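Local coordinates for protein BauA (Acinetobacter baumannii, PDB 6HCP) that probably carries the ferric siderophore preacinetobactin across the outer membrane as a TonB-dependent receptor, at residues G569-I572 with E573-L577. Residues are numbered along the deposited sequence; the frame is centred on the assembly and turned at random.
Sequences GSPI and EHVRL. With EDO (1,2-ethanediol), chain U.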
ATOM      1  N   GLY A 569       3.542 -21.963  20.609  1.00 31.79           N
ATOM      2  CA  GLY A 569       4.255 -23.143  20.147  1.00 35.40           C
ATOM      3  C   GLY A 569       3.941 -23.457  18.700  1.00 34.06           C
ATOM      4  O   GLY A 569       3.734 -22.557  17.881  1.00 30.24           O
ATOM      5  N   SER A 570       3.992 -24.751  18.387  1.00 37.44           N
ATOM      6  CA  SER A 570       3.858 -25.250  17.035  1.00 36.74           C
ATOM      7  C   SER A 570       2.736 -26.276  17.016  1.00 33.65           C
ATOM      8  O   SER A 570       2.888 -27.368  17.541  1.00 42.80           O
ATOM      9  CB  SER A 570       5.153 -25.840  16.541  1.00 40.36           C
ATOM     10  OG  SER A 570       4.939 -26.498  15.305  1.00 39.39           O
ATOM     11  N   PRO A 571       1.515 -25.898  16.588  1.00 32.30           N
ATOM     12  CA  PRO A 571       0.375 -26.806  16.659  1.00 35.20           C
ATOM     13  C   PRO A 571       0.455 -27.910  15.593  1.00 42.00           C
ATOM     14  O   PRO A 571      -0.190 -28.932  15.743  1.00 44.42           O
ATOM     15  CB  PRO A 571      -0.820 -25.883  16.419  1.00 35.25           C
ATOM     16  CG  PRO A 571      -0.254 -24.798  15.530  1.00 36.89           C
ATOM     17  CD  PRO A 571       1.175 -24.604  15.987  1.00 35.87           C
ATOM     18  N   ILE A 572       1.236 -27.671  14.534  1.00 42.36           N
ATOM     19  CA  ILE A 572       1.545 -28.686  13.504  1.00 47.24           C
ATOM     20  C   ILE A 572       2.900 -28.336  12.901  1.00 44.77           C
ATOM     21  O   ILE A 572       3.338 -27.185  12.973  1.00 37.48           O
ATOM     22  CB  ILE A 572       0.463 -28.723  12.413  1.00 53.43           C
ATOM     23  CG1 ILE A 572       0.396 -27.389  11.672  1.00 51.49           C
ATOM     24  CG2 ILE A 572      -0.886 -29.123  12.985  1.00 56.93           C
ATOM     25  CD1 ILE A 572      -0.872 -27.193  10.892  1.00 67.77           C
ATOM     26  N   GLU A 573       3.535 -29.310  12.238  1.00 40.91           N
ATOM     27  CA  GLU A 573       4.885 -29.098  11.746  1.00 45.92           C
ATOM     28  C   GLU A 573       4.890 -27.939  10.737  1.00 30.44           C
ATOM     29  O   GLU A 573       3.912 -27.724  10.007  1.00 35.15           O
ATOM     30  CB  GLU A 573       5.472 -30.373  11.125  1.00 55.13           C
ATOM     31  CG  GLU A 573       6.987 -30.309  11.029  1.00 64.45           C
ATOM     32  CD  GLU A 573       7.697 -31.628  10.772  1.00 75.52           C
ATOM     33  OE1 GLU A 573       7.109 -32.682  11.073  1.00 74.17           O
ATOM     34  OE2 GLU A 573       8.853 -31.589  10.312  1.00 73.43           O
ATOM     35  N   HIS A 574       5.942 -27.121  10.840  1.00 31.17           N
ATOM     36  CA  HIS A 574       6.242 -25.986   9.972  1.00 40.34           C
ATOM     37  C   HIS A 574       5.329 -24.784  10.257  1.00 34.13           C
ATOM     38  O   HIS A 574       5.334 -23.838   9.482  1.00 33.69           O
ATOM     39  CB  HIS A 574       6.154 -26.392   8.490  1.00 46.51           C
ATOM     40  CG  HIS A 574       7.015 -27.559   8.145  1.00 48.47           C
ATOM     41  ND1 HIS A 574       8.355 -27.613   8.497  1.00 47.90           N
ATOM     42  CD2 HIS A 574       6.695 -28.770   7.638  1.00 49.38           C
ATOM     43  CE1 HIS A 574       8.845 -28.782   8.123  1.00 55.52           C
ATOM     44  NE2 HIS A 574       7.843 -29.501   7.584  1.00 45.75           N
ATOM     45  N   VAL A 575       4.538 -24.848  11.328  1.00 33.54           N
ATOM     46  CA  VAL A 575       3.667 -23.746  11.724  1.00 33.40           C
ATOM     47  C   VAL A 575       3.965 -23.366  13.179  1.00 35.17           C
ATOM     48  O   VAL A 575       4.050 -24.230  14.059  1.00 30.74           O
ATOM     49  CB  VAL A 575       2.185 -24.120  11.558  1.00 34.96           C
ATOM     50  CG1 VAL A 575       1.250 -23.029  12.071  1.00 37.00           C
ATOM     51  CG2 VAL A 575       1.867 -24.446  10.102  1.00 40.82           C
ATOM     52  N   ARG A 576       3.986 -22.056  13.428  1.00 30.00           N
ATOM     53  CA  ARG A 576       4.038 -21.516  14.770  1.00 31.87           C
ATOM     54  C   ARG A 576       2.844 -20.581  14.967  1.00 29.36           C
ATOM     55  O   ARG A 576       2.470 -19.857  14.060  1.00 29.59           O
ATOM     56  CB  ARG A 576       5.374 -20.805  14.988  1.00 32.17           C
ATOM     57  CG  ARG A 576       6.566 -21.754  14.959  1.00 37.13           C
ATOM     58  CD  ARG A 576       7.883 -21.034  15.012  1.00 38.23           C
ATOM     59  NE  ARG A 576       8.148 -20.280  13.814  1.00 43.23           N
ATOM     60  CZ  ARG A 576       8.543 -20.806  12.655  1.00 41.86           C
ATOM     61  NH1 ARG A 576       8.624 -20.037  11.591  1.00 31.07           N
ATOM     62  NH2 ARG A 576       8.786 -22.098  12.542  1.00 39.40           N
ATOM     63  N   LEU A 577       2.271 -20.617  16.169  1.00 28.69           N
ATOM     64  CA  LEU A 577       1.104 -19.830  16.515  1.00 26.89           C
ATOM     65  C   LEU A 577       1.232 -19.361  17.966  1.00 30.00           C
ATOM     66  O   LEU A 577       1.414 -20.203  18.856  1.00 28.91           O
ATOM     67  CB  LEU A 577      -0.106 -20.743  16.372  1.00 33.99           C
ATOM     68  CG  LEU A 577      -1.467 -20.075  16.412  1.00 44.28           C
ATOM     69  CD1 LEU A 577      -1.591 -19.051  15.292  1.00 55.52           C
ATOM     70  CD2 LEU A 577      -2.541 -21.142  16.286  1.00 45.44           C
TER
HETATM   71  C1  EDO U 818       6.428 -20.491  19.045  1.00 48.20           C
HETATM   72  O1  EDO U 818       5.187 -19.812  19.337  1.00 46.18           O
HETATM   73  C2  EDO U 818       7.113 -20.772  20.379  1.00 42.05           C
HETATM   74  O2  EDO U 818       8.480 -21.041  20.194  1.00 40.36           O
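S570 reaches across the hairpin to V575, its CB lying 3.2 Å from V575 O. Beyond it S570 OG, turned anti to the backbone N (chi1 171°), donates to V575 O at 2.7 Å. P571 has no N-H to offer V575 O, and the short S570 hydroxyl probably takes that role. P571 CD sits 3.5 Å from V575 O, while CG packs crosswise against V575 CG1 and L577 CB. At the turn, V575 N bonds to I572 O (3.1 Å), closing a type II turn; H574, third in it, adopts the positive phi (75°) more usual for glycine. The side chains of I572 and V575 lie alongside each other, I572 CG1 3.6 Å from V575 CG2, and I572 also packs on V662 of a second subunit. Farther from the turn, L577 N gives a nearly straight bond to G569 O (166° at the hydrogen). Glycine fits there because a side chain would jam against the preceding carbonyl; G569 N donates to O1 of a 1,2-ethanediol, probably from the crystallisation liquor. R576 points away, its guanidinium making salt bridges to E614 and D616. The whole is a beta-hairpin connection, joining antiparallel strands 549-569 and 575-590 of the transmembrane beta-barrel characteristic of TonB-dependent receptors.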